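Local coordinates for protein beta-d-glucoside glucohydrolase (Hypocrea jecorina, PDB 3ZZ1) that probably hydrolyses terminal, non-reducing beta-D-glucosyl residues with release of beta-D-glucose, a step in cellulose degradation, at residues Y232-W237 and M253-T258; H241-S246 and N264-P269; V29-G34 and D287-I292; P41-T46 and L59-L64. One frame throughout, in Å; residues are numbered along the deposited sequence.

Interaction 1 of 4, residues Y232-W237 and M253-T258; sequences YVMTDW and MSMPGT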
# COMPACT_ATOMS: atom_id res chain seq x y z
N TYR A 232 15.36 13.70 1.94
CA TYR A 232 15.12 14.23 3.28
C TYR A 232 14.08 13.47 4.10
O TYR A 232 13.10 12.94 3.55
CB TYR A 232 14.77 15.73 3.24
CG TYR A 232 13.47 16.08 2.54
CD1 TYR A 232 13.43 16.26 1.15
CD2 TYR A 232 12.29 16.27 3.26
CE1 TYR A 232 12.25 16.59 0.50
CE2 TYR A 232 11.10 16.60 2.61
CZ TYR A 232 11.09 16.77 1.23
OH TYR A 232 9.92 17.09 0.58
N VAL A 233 14.29 13.44 5.41
CA VAL A 233 13.38 12.81 6.35
C VAL A 233 12.51 13.88 7.01
O VAL A 233 13.02 14.81 7.66
CB VAL A 233 14.13 12.02 7.46
CG1 VAL A 233 13.14 11.41 8.46
CG2 VAL A 233 15.03 10.95 6.85
N MET A 234 11.20 13.74 6.84
CA MET A 234 10.24 14.58 7.54
C MET A 234 9.58 13.76 8.64
O MET A 234 9.57 12.53 8.58
CB MET A 234 9.19 15.14 6.57
CG MET A 234 8.06 14.16 6.19
SD MET A 234 6.87 14.85 5.02
CE MET A 234 7.83 14.89 3.52
N THR A 235 9.03 14.45 9.63
CA THR A 235 8.29 13.79 10.70
C THR A 235 6.86 13.57 10.24
O THR A 235 6.35 14.33 9.42
CB THR A 235 8.23 14.66 11.99
OG1 THR A 235 7.58 15.91 11.70
CG2 THR A 235 9.61 14.95 12.54
N ASP A 236 6.23 12.53 10.78
CA ASP A 236 4.77 12.45 10.74
C ASP A 236 4.28 13.64 11.58
O ASP A 236 5.09 14.33 12.20
CB ASP A 236 4.28 11.10 11.28
CG ASP A 236 2.88 10.73 10.78
OD1 ASP A 236 2.08 11.64 10.47
OD2 ASP A 236 2.58 9.53 10.71
N TRP A 237 2.98 13.90 11.59
CA TRP A 237 2.48 15.17 12.10
C TRP A 237 2.55 15.28 13.63
O TRP A 237 1.78 14.65 14.35
CB TRP A 237 1.09 15.48 11.53
CG TRP A 237 1.11 16.45 10.35
CD1 TRP A 237 0.33 17.57 10.20
CD2 TRP A 237 1.96 16.40 9.20
NE1 TRP A 237 0.64 18.20 9.02
CE2 TRP A 237 1.63 17.51 8.39
CE3 TRP A 237 2.97 15.52 8.76
CZ2 TRP A 237 2.28 17.77 7.17
CZ3 TRP A 237 3.61 15.78 7.55
CH2 TRP A 237 3.26 16.90 6.77
N MET A 253 13.35 17.60 8.48
CA MET A 253 12.19 18.47 8.33
C MET A 253 11.16 18.28 9.44
O MET A 253 10.68 17.18 9.69
CB MET A 253 11.54 18.30 6.95
CG MET A 253 10.55 19.41 6.59
SD MET A 253 9.73 19.22 5.00
CE MET A 253 10.98 19.84 3.88
N SER A 254 10.83 19.39 10.10
CA SER A 254 9.88 19.40 11.20
C SER A 254 8.47 19.70 10.68
O SER A 254 8.16 20.85 10.34
CB SER A 254 10.30 20.45 12.22
OG SER A 254 9.43 20.46 13.33
N MET A 255 7.63 18.67 10.62
CA MET A 255 6.26 18.80 10.10
C MET A 255 5.20 18.53 11.17
O MET A 255 5.32 17.56 11.92
CB MET A 255 6.05 17.86 8.91
CG MET A 255 6.61 18.38 7.60
SD MET A 255 5.66 19.75 6.93
CE MET A 255 6.95 20.96 6.70
N PRO A 256 4.17 19.38 11.25
CA PRO A 256 3.96 20.59 10.45
C PRO A 256 4.63 21.82 11.05
O PRO A 256 4.50 22.92 10.50
CB PRO A 256 2.44 20.77 10.50
CG PRO A 256 2.08 20.24 11.84
CD PRO A 256 3.01 19.10 12.12
N GLY A 257 5.33 21.64 12.17
CA GLY A 257 6.03 22.74 12.84
C GLY A 257 5.59 22.93 14.28
O GLY A 257 6.40 23.32 15.13
N THR A 258 4.31 22.68 14.53
CA THR A 258 3.75 22.73 15.88
C THR A 258 2.80 21.55 16.09
O THR A 258 2.52 20.81 15.15
CB THR A 258 2.96 24.04 16.13
OG1 THR A 258 1.80 24.08 15.29
CG2 THR A 258 3.83 25.27 15.87

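Interaction 2 of 4, residues H241-S246 and N264-P269; sequences HTTVQS and NRLWGP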
# COMPACT_ATOMS: atom_id res chain seq x y z
N HIS A 241 9.99 14.97 19.02
CA HIS A 241 9.99 15.09 20.48
C HIS A 241 11.09 15.98 21.06
O HIS A 241 10.89 16.58 22.12
CB HIS A 241 9.99 13.70 21.13
CG HIS A 241 8.75 12.91 20.86
ND1 HIS A 241 7.67 12.89 21.71
CD2 HIS A 241 8.41 12.13 19.80
CE1 HIS A 241 6.72 12.13 21.20
NE2 HIS A 241 7.14 11.65 20.05
N THR A 242 12.22 16.09 20.37
CA THR A 242 13.30 16.99 20.80
C THR A 242 13.75 17.95 19.71
O THR A 242 13.58 17.68 18.52
CB THR A 242 14.57 16.21 21.25
OG1 THR A 242 15.06 15.44 20.15
CG2 THR A 242 14.28 15.31 22.46
N THR A 243 14.37 19.05 20.13
CA THR A 243 15.03 19.97 19.22
C THR A 243 16.35 19.38 18.72
O THR A 243 16.55 19.20 17.52
CB THR A 243 15.27 21.34 19.89
OG1 THR A 243 14.01 21.93 20.21
CG2 THR A 243 16.06 22.28 18.96
N VAL A 244 17.23 19.07 19.67
CA VAL A 244 18.62 18.72 19.39
C VAL A 244 18.85 17.27 18.94
O VAL A 244 19.50 17.05 17.91
CB VAL A 244 19.53 19.06 20.61
CG1 VAL A 244 20.95 18.55 20.40
CG2 VAL A 244 19.54 20.57 20.84
N GLN A 245 18.34 16.30 19.69
CA GLN A 245 18.55 14.88 19.35
C GLN A 245 17.98 14.50 17.98
O GLN A 245 18.63 13.78 17.21
CB GLN A 245 18.00 13.94 20.44
CG GLN A 245 18.39 12.47 20.21
CD GLN A 245 17.73 11.50 21.17
OE1 GLN A 245 17.75 11.69 22.38
NE2 GLN A 245 17.16 10.43 20.62
N SER A 246 16.77 14.99 17.68
CA SER A 246 16.13 14.71 16.39
C SER A 246 17.03 15.21 15.25
O SER A 246 17.39 14.44 14.35
CB SER A 246 14.72 15.32 16.32
OG SER A 246 14.76 16.74 16.29
N ASN A 264 4.79 23.11 21.07
CA ASN A 264 5.81 22.13 20.69
C ASN A 264 6.52 22.51 19.38
O ASN A 264 6.77 21.66 18.52
CB ASN A 264 5.19 20.72 20.60
CG ASN A 264 6.20 19.59 20.79
OD1 ASN A 264 7.22 19.75 21.46
ND2 ASN A 264 5.91 18.44 20.19
N ARG A 265 6.83 23.80 19.23
CA ARG A 265 7.63 24.28 18.10
C ARG A 265 9.10 24.01 18.39
O ARG A 265 9.81 24.87 18.93
CB ARG A 265 7.37 25.77 17.82
CG ARG A 265 7.93 26.24 16.47
CD ARG A 265 7.75 27.74 16.22
NE ARG A 265 6.35 28.13 16.04
CZ ARG A 265 5.69 28.09 14.88
NH1 ARG A 265 6.29 27.66 13.78
NH2 ARG A 265 4.42 28.46 14.83
N LEU A 266 9.55 22.81 18.04
CA LEU A 266 10.88 22.32 18.43
C LEU A 266 12.00 22.82 17.54
O LEU A 266 13.14 22.93 17.99
CB LEU A 266 10.89 20.80 18.49
CG LEU A 266 10.08 20.19 19.63
CD1 LEU A 266 9.78 18.73 19.35
CD2 LEU A 266 10.78 20.37 20.99
N TRP A 267 11.69 23.12 16.29
CA TRP A 267 12.64 23.78 15.42
C TRP A 267 12.25 25.25 15.27
O TRP A 267 11.80 25.86 16.24
CB TRP A 267 12.80 23.02 14.10
CG TRP A 267 13.69 21.80 14.24
CD1 TRP A 267 14.27 21.33 15.39
CD2 TRP A 267 14.07 20.88 13.20
NE1 TRP A 267 15.00 20.19 15.12
CE2 TRP A 267 14.90 19.90 13.79
CE3 TRP A 267 13.80 20.81 11.82
CZ2 TRP A 267 15.45 18.84 13.06
CZ3 TRP A 267 14.36 19.76 11.09
CH2 TRP A 267 15.17 18.79 11.71
N GLY A 268 12.41 25.83 14.08
CA GLY A 268 12.21 27.27 13.92
C GLY A 268 13.17 28.03 14.83
O GLY A 268 14.37 27.76 14.81
N PRO A 269 12.64 28.95 15.66
CA PRO A 269 13.51 29.73 16.55
C PRO A 269 14.34 28.85 17.49
O PRO A 269 15.49 29.17 17.77
CB PRO A 269 12.52 30.59 17.35
CG PRO A 269 11.31 30.68 16.48
CD PRO A 269 11.22 29.33 15.82
O HOH W 1 8.22 17.48 22.96

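Interaction 3 of 4, residues V29-G34 and D287-I292; sequences VGIVSG and DMVTRI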
# COMPACT_ATOMS: atom_id res chain seq x y z
N VAL A 29 16.97 27.59 8.26
CA VAL A 29 16.02 27.23 9.31
C VAL A 29 14.58 27.28 8.78
O VAL A 29 13.75 26.44 9.14
CB VAL A 29 16.20 28.10 10.58
CG1 VAL A 29 15.03 27.95 11.54
CG2 VAL A 29 17.50 27.74 11.29
N GLY A 30 14.31 28.24 7.91
CA GLY A 30 12.99 28.36 7.27
C GLY A 30 12.67 27.22 6.32
O GLY A 30 11.51 26.83 6.18
N ILE A 31 13.71 26.68 5.68
CA ILE A 31 13.57 25.56 4.74
C ILE A 31 13.23 24.24 5.46
O ILE A 31 12.46 23.43 4.94
CB ILE A 31 14.83 25.42 3.84
CG1 ILE A 31 14.95 26.63 2.90
CG2 ILE A 31 14.80 24.11 3.03
CD1 ILE A 31 16.22 26.66 2.05
N VAL A 32 13.79 24.05 6.65
CA VAL A 32 13.64 22.79 7.38
C VAL A 32 12.52 22.80 8.42
O VAL A 32 12.16 21.76 8.95
CB VAL A 32 14.98 22.36 8.07
CG1 VAL A 32 16.13 22.40 7.06
CG2 VAL A 32 15.28 23.24 9.27
N SER A 33 11.96 23.99 8.70
CA SER A 33 10.96 24.14 9.75
C SER A 33 9.59 24.47 9.18
O SER A 33 9.41 25.49 8.51
CB SER A 33 11.38 25.23 10.74
OG SER A 33 12.73 25.08 11.14
N GLY A 34 8.62 23.59 9.45
CA GLY A 34 7.22 23.85 9.11
C GLY A 34 6.67 25.08 9.82
O GLY A 34 7.03 25.35 10.97
N ASP A 287 23.36 19.90 5.88
CA ASP A 287 22.97 18.61 5.29
C ASP A 287 21.46 18.49 5.09
O ASP A 287 21.02 17.95 4.07
CB ASP A 287 23.49 17.43 6.12
CG ASP A 287 23.24 16.09 5.43
OD1 ASP A 287 23.87 15.82 4.38
OD2 ASP A 287 22.41 15.30 5.93
N MET A 288 20.67 18.98 6.05
CA MET A 288 19.20 18.96 5.94
C MET A 288 18.76 19.70 4.68
O MET A 288 17.94 19.20 3.91
CB MET A 288 18.54 19.65 7.13
CG MET A 288 18.81 19.06 8.50
SD MET A 288 18.01 20.09 9.73
CE MET A 288 18.60 19.37 11.26
N VAL A 289 19.33 20.89 4.49
CA VAL A 289 18.95 21.78 3.39
C VAL A 289 19.37 21.19 2.05
O VAL A 289 18.58 21.20 1.10
CB VAL A 289 19.52 23.21 3.60
CG1 VAL A 289 19.17 24.11 2.43
CG2 VAL A 289 18.97 23.81 4.89
N THR A 290 20.58 20.65 1.98
CA THR A 290 21.06 19.97 0.78
C THR A 290 20.09 18.88 0.32
O THR A 290 19.70 18.85 -0.84
CB THR A 290 22.46 19.36 1.00
OG1 THR A 290 23.36 20.38 1.44
CG2 THR A 290 22.98 18.73 -0.30
N ARG A 291 19.68 18.03 1.25
CA ARG A 291 18.73 16.95 0.97
C ARG A 291 17.38 17.47 0.48
O ARG A 291 16.82 16.95 -0.50
CB ARG A 291 18.57 16.06 2.21
CG ARG A 291 19.86 15.33 2.58
CD ARG A 291 19.74 14.57 3.89
NE ARG A 291 20.92 13.76 4.15
CZ ARG A 291 21.10 12.51 3.70
NH1 ARG A 291 20.16 11.92 2.97
NH2 ARG A 291 22.22 11.86 3.99
N ILE A 292 16.87 18.52 1.13
CA ILE A 292 15.58 19.13 0.78
C ILE A 292 15.64 19.82 -0.59
O ILE A 292 14.79 19.59 -1.45
CB ILE A 292 15.06 20.11 1.87
CG1 ILE A 292 14.83 19.38 3.19
CG2 ILE A 292 13.78 20.79 1.43
CD1 ILE A 292 14.75 20.31 4.41

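Interaction 4 of 4, residues P41-T46 and L59-L64; sequences PCVGNT and LQDGPL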
# COMPACT_ATOMS: atom_id res chain seq x y z
N PRO A 41 -1.39 27.22 3.59
CA PRO A 41 -2.54 26.74 2.82
C PRO A 41 -2.57 25.22 2.63
O PRO A 41 -3.64 24.64 2.42
CB PRO A 41 -2.37 27.45 1.47
CG PRO A 41 -0.91 27.69 1.35
CD PRO A 41 -0.45 27.99 2.75
N CYS A 42 -1.40 24.57 2.71
CA CYS A 42 -1.30 23.13 2.51
C CYS A 42 -1.29 22.38 3.84
O CYS A 42 -1.28 23.01 4.91
CB CYS A 42 -0.06 22.79 1.66
SG CYS A 42 0.09 23.86 0.21
N VAL A 43 -1.31 21.05 3.78
CA VAL A 43 -1.21 20.21 4.98
C VAL A 43 0.11 20.50 5.70
O VAL A 43 0.15 20.55 6.93
CB VAL A 43 -1.34 18.70 4.65
CG1 VAL A 43 -1.10 17.85 5.89
CG2 VAL A 43 -2.72 18.40 4.06
N GLY A 44 1.17 20.70 4.93
CA GLY A 44 2.45 21.13 5.46
C GLY A 44 3.03 22.24 4.60
O GLY A 44 2.84 22.24 3.38
N ASN A 45 3.72 23.19 5.23
CA ASN A 45 4.40 24.29 4.54
C ASN A 45 5.70 24.69 5.23
O ASN A 45 5.77 24.71 6.46
CB ASN A 45 3.49 25.52 4.44
CG ASN A 45 2.47 25.42 3.32
OD1 ASN A 45 2.81 25.54 2.14
ND2 ASN A 45 1.22 25.21 3.69
N THR A 46 6.71 25.02 4.44
CA THR A 46 7.95 25.58 4.98
C THR A 46 8.04 27.06 4.60
O THR A 46 7.14 27.57 3.93
CB THR A 46 9.21 24.81 4.51
OG1 THR A 46 9.28 24.83 3.08
CG2 THR A 46 9.16 23.37 4.97
N LEU A 59 3.16 20.74 1.00
CA LEU A 59 3.03 19.31 1.25
C LEU A 59 1.57 18.95 1.50
O LEU A 59 0.90 19.61 2.29
CB LEU A 59 3.89 18.88 2.44
CG LEU A 59 5.40 19.14 2.34
CD1 LEU A 59 5.78 20.49 2.94
CD2 LEU A 59 6.15 18.02 3.02
N GLN A 60 1.09 17.92 0.81
CA GLN A 60 -0.31 17.51 0.91
C GLN A 60 -0.46 15.99 0.96
O GLN A 60 0.28 15.26 0.30
CB GLN A 60 -1.11 18.05 -0.27
CG GLN A 60 -2.63 18.15 -0.05
CD GLN A 60 -3.05 19.47 0.58
OE1 GLN A 60 -4.24 19.75 0.72
NE2 GLN A 60 -2.08 20.29 0.95
N ASP A 61 -1.43 15.53 1.75
CA ASP A 61 -1.88 14.15 1.70
C ASP A 61 -2.61 13.91 0.37
O ASP A 61 -3.07 14.86 -0.25
CB ASP A 61 -2.82 13.86 2.88
CG ASP A 61 -2.08 13.72 4.20
OD1 ASP A 61 -1.04 13.02 4.23
OD2 ASP A 61 -2.54 14.31 5.20
N GLY A 62 -2.69 12.67 -0.10
CA GLY A 62 -2.00 11.52 0.48
C GLY A 62 -1.81 10.42 -0.55
O GLY A 62 -1.79 10.69 -1.76
N PRO A 63 -1.71 9.16 -0.08
CA PRO A 63 -1.36 8.00 -0.90
C PRO A 63 -2.33 7.64 -2.04
O PRO A 63 -1.93 6.95 -2.97
CB PRO A 63 -1.28 6.86 0.12
CG PRO A 63 -1.07 7.55 1.44
CD PRO A 63 -1.88 8.79 1.33
N LEU A 64 -3.59 8.08 -1.96
CA LEU A 64 -4.57 7.78 -3.01
C LEU A 64 -5.16 9.02 -3.69
O LEU A 64 -6.19 8.94 -4.37
CB LEU A 64 -5.67 6.83 -2.51
CG LEU A 64 -6.49 7.14 -1.25
CD1 LEU A 64 -7.51 8.24 -1.45
CD2 LEU A 64 -7.20 5.88 -0.76

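Interaction 1 of 4, residues Y232-W237 and M253-T258
Main-chain bonds join Val233 and Thr235 to Met253: Thr235 N donates to Met253 O (3.2 Å), while the return bond from Met253 N to Val233 O is weak, bent to 124°. Next along, a side chain stands in for a carbonyl. Thr235 OG1, set between its own backbone N and carbonyl carbon (chi1 60°), accepts the N-H of Met255 at 3.0 Å. CH-pi contacts lie over one face of the Trp237 indole. Met255 CB is 3.8 Å from the centroid of the Trp237 six-membered ring, and the CD atom of Pro256, which follows a cis peptide bond, sits over the five-membered ring. At the rim, Trp237 NE1 hydrogen-bonds Val43 O. Two oblique Met-aromatic contacts add sulfur: Met255 SD by the Trp237 six-membered ring, and Met253 SD by the ring of Tyr232, whose CE2 meets Met253 CE at 3.5 Å. An alanine replacing Trp237 would probably leave Met255 and Pro256 without the ring face they pack on and Val43 O without its N-H donor. Thus one bridge and the Thr235 hydroxyl align loop 253-258 with the end of strand 232-235 in the TIM-barrel domain; the rest is sulfur, proline and ring contact.

Interaction 2 of 4, residues H241-S246 and N264-P269
Thr243 and the pair Leu266-Trp267 exchange two hydrogen bonds. Thr243 OG1 donates to Leu266 O at 2.6 Å, approaching in the carbonyl plane on a lone pair. In return Trp267 NE1 donates to Thr243 O at 3.0 Å; this bond is nearly straight (160°), uses a lone pair, and keeps the acceptor in the plane of the indole, at its edge. The chi1 of Thr243 (-63°) places OG1 beside the backbone N, pointing it at Leu266 O, while CG2 passes alongside Trp267 CD1. Leu266 splits its branches: CD1 lies 3.5 Å from His241 C, and CD2 touches Thr243 OG1. A phenylalanine in place of Trp267 would probably leave Thr243 O without its N-H donor and the aromatic ring less firmly fixed in rotation. In the next shell, Ser246 OG donates to Thr242 O at 2.7 Å and Ser246 N donates to Thr242 OG1, which also meets Glu214; both bonds link Thr242 to Ser246 of helix 244-249. At the other end one water donates to both His241 O and Asn264 OD1, while the His241 ring stacks on Trp211. Gly268 is the N-cap of helix 269-276, whose Ala270 and Ala274 lie against Thr243. The contact thus ties the segment leading into helix 244-249 to the loop leading into helix 269-276, past the end of barrel strand 232-235.

Interaction 3 of 4, residues V29-G34 and D287-I292
Ile31 and Val32 meet Val289, Met288 and Ile292 in a buried, wholly apolar helix-helix contact, which sets the last turn of helix 25-32 against helix 282-298 in the TIM-barrel domain. The partners lie some 250 residues apart in sequence, so an early helix of the chain is packed against one far later. No hydrogen bond crosses between them. The backbones come close, with Ile31 CA 6.7 Å from Val289 CA, and aliphatic side chains and the Met288 chain meet between them. Val32 CG1 is the hub: with chi1 at -50° it lies anti to the carbonyl carbon and enters the groove among three residues, touching Ile292 CD1 at 3.6 Å, Met288 CB at 3.7 Å and Val289 CG2 at 3.8 Å. Ile31 works beside it with both branches, its CG2 methyl sliding past Ile292 CG2 and its CD1 reaching Val289 CG1 at 3.9 Å, crossing that side chain at about a right angle. Ile292 and Arg291 also touch Tyr232 of strand 232-235, so helix 282-298 contacts both helix 25-32 and the strand. Polar groups of helix 282-298 are paired away from the contact: Arg291 NE forms a salt bridge with Asp287 OD2, which also meets Arg284, and Arg291 NH1 bonds Phe229 O and Gly231 O. Where helix 25-32 ends, Ser33 OG turns back to donate to Val29 O at 2.6 Å, tilted 22° from the carbonyl plane, and also takes the N-H of Gly268.

Interaction 4 of 4, residues P41-T46 and L59-L64
Gly44 and Leu59 form an antiparallel hydrogen-bonded pair, Gly44 N donating to Leu59 O at 2.9 Å and Leu59 N to Gly44 O at 2.8 Å, both nearly straight at 160° and 167°. Leu59 lays its side chain along the glycine: CB is near Gly44 CA, at 4.0 Å, and CD1 comes within 3.4 Å of Gly44 O. Val43 straddles the next residues with its two methyls. Its chi1 of 175° puts CG1 anti to the backbone N, facing Asp61 OD2 at 3.9 Å, while CG2 crosses the Gln60 side chain at about a right angle and touches CD at 3.7 Å. Val43 and Gly44 together face the single residue Leu59, a classic beta bulge where the outermost strand, 44-45, joins the barrel-domain sheet. Strand 58-60 has 44-45 on one side; on its other side it runs parallel to strand 108-109, Gln60 sharing backbone hydrogen bonds with Val108 and Leu110. Val43 O, at the bulge, accepts a hydrogen bond from Trp237 NE1. Cys42 approaches from the preceding residue, its CB 3.4 Å from Leu59 O, and its SG closes a disulfide with Cys58, so a covalent link lies next to the backbone pair. Asp61, whose OD2 comes near Val43 CG1, is held from outside the contact by a salt bridge from that same OD2 to Arg67, with a longer, weak ion pair from OD1 to Lys158.

In the fold
Interactions 1, 3 and 4 are buried; interaction 2, farthest from the chain's centre at about 31 Å, is only partly so and includes a bridging water. Interactions 1 and 4 reach opposite edges of one sheet, strands 232-235 and 44-45, yet touch at several points, among them Met255 CE on Thr46 CG2. The loop residue Ser254 probably bonds both Val32 and Gly34, joining interaction 1 to interaction 3, and the Trp267 ring of interaction 2 packs on Val32 O and Met288 CE. The chemistry changes with place: a main-chain pair beside a disulfide in 4, sulfur and rings in 1, purely apolar helix packing in 3, and one indole-to-carbonyl and one hydroxyl-to-carbonyl hydrogen bond in 2.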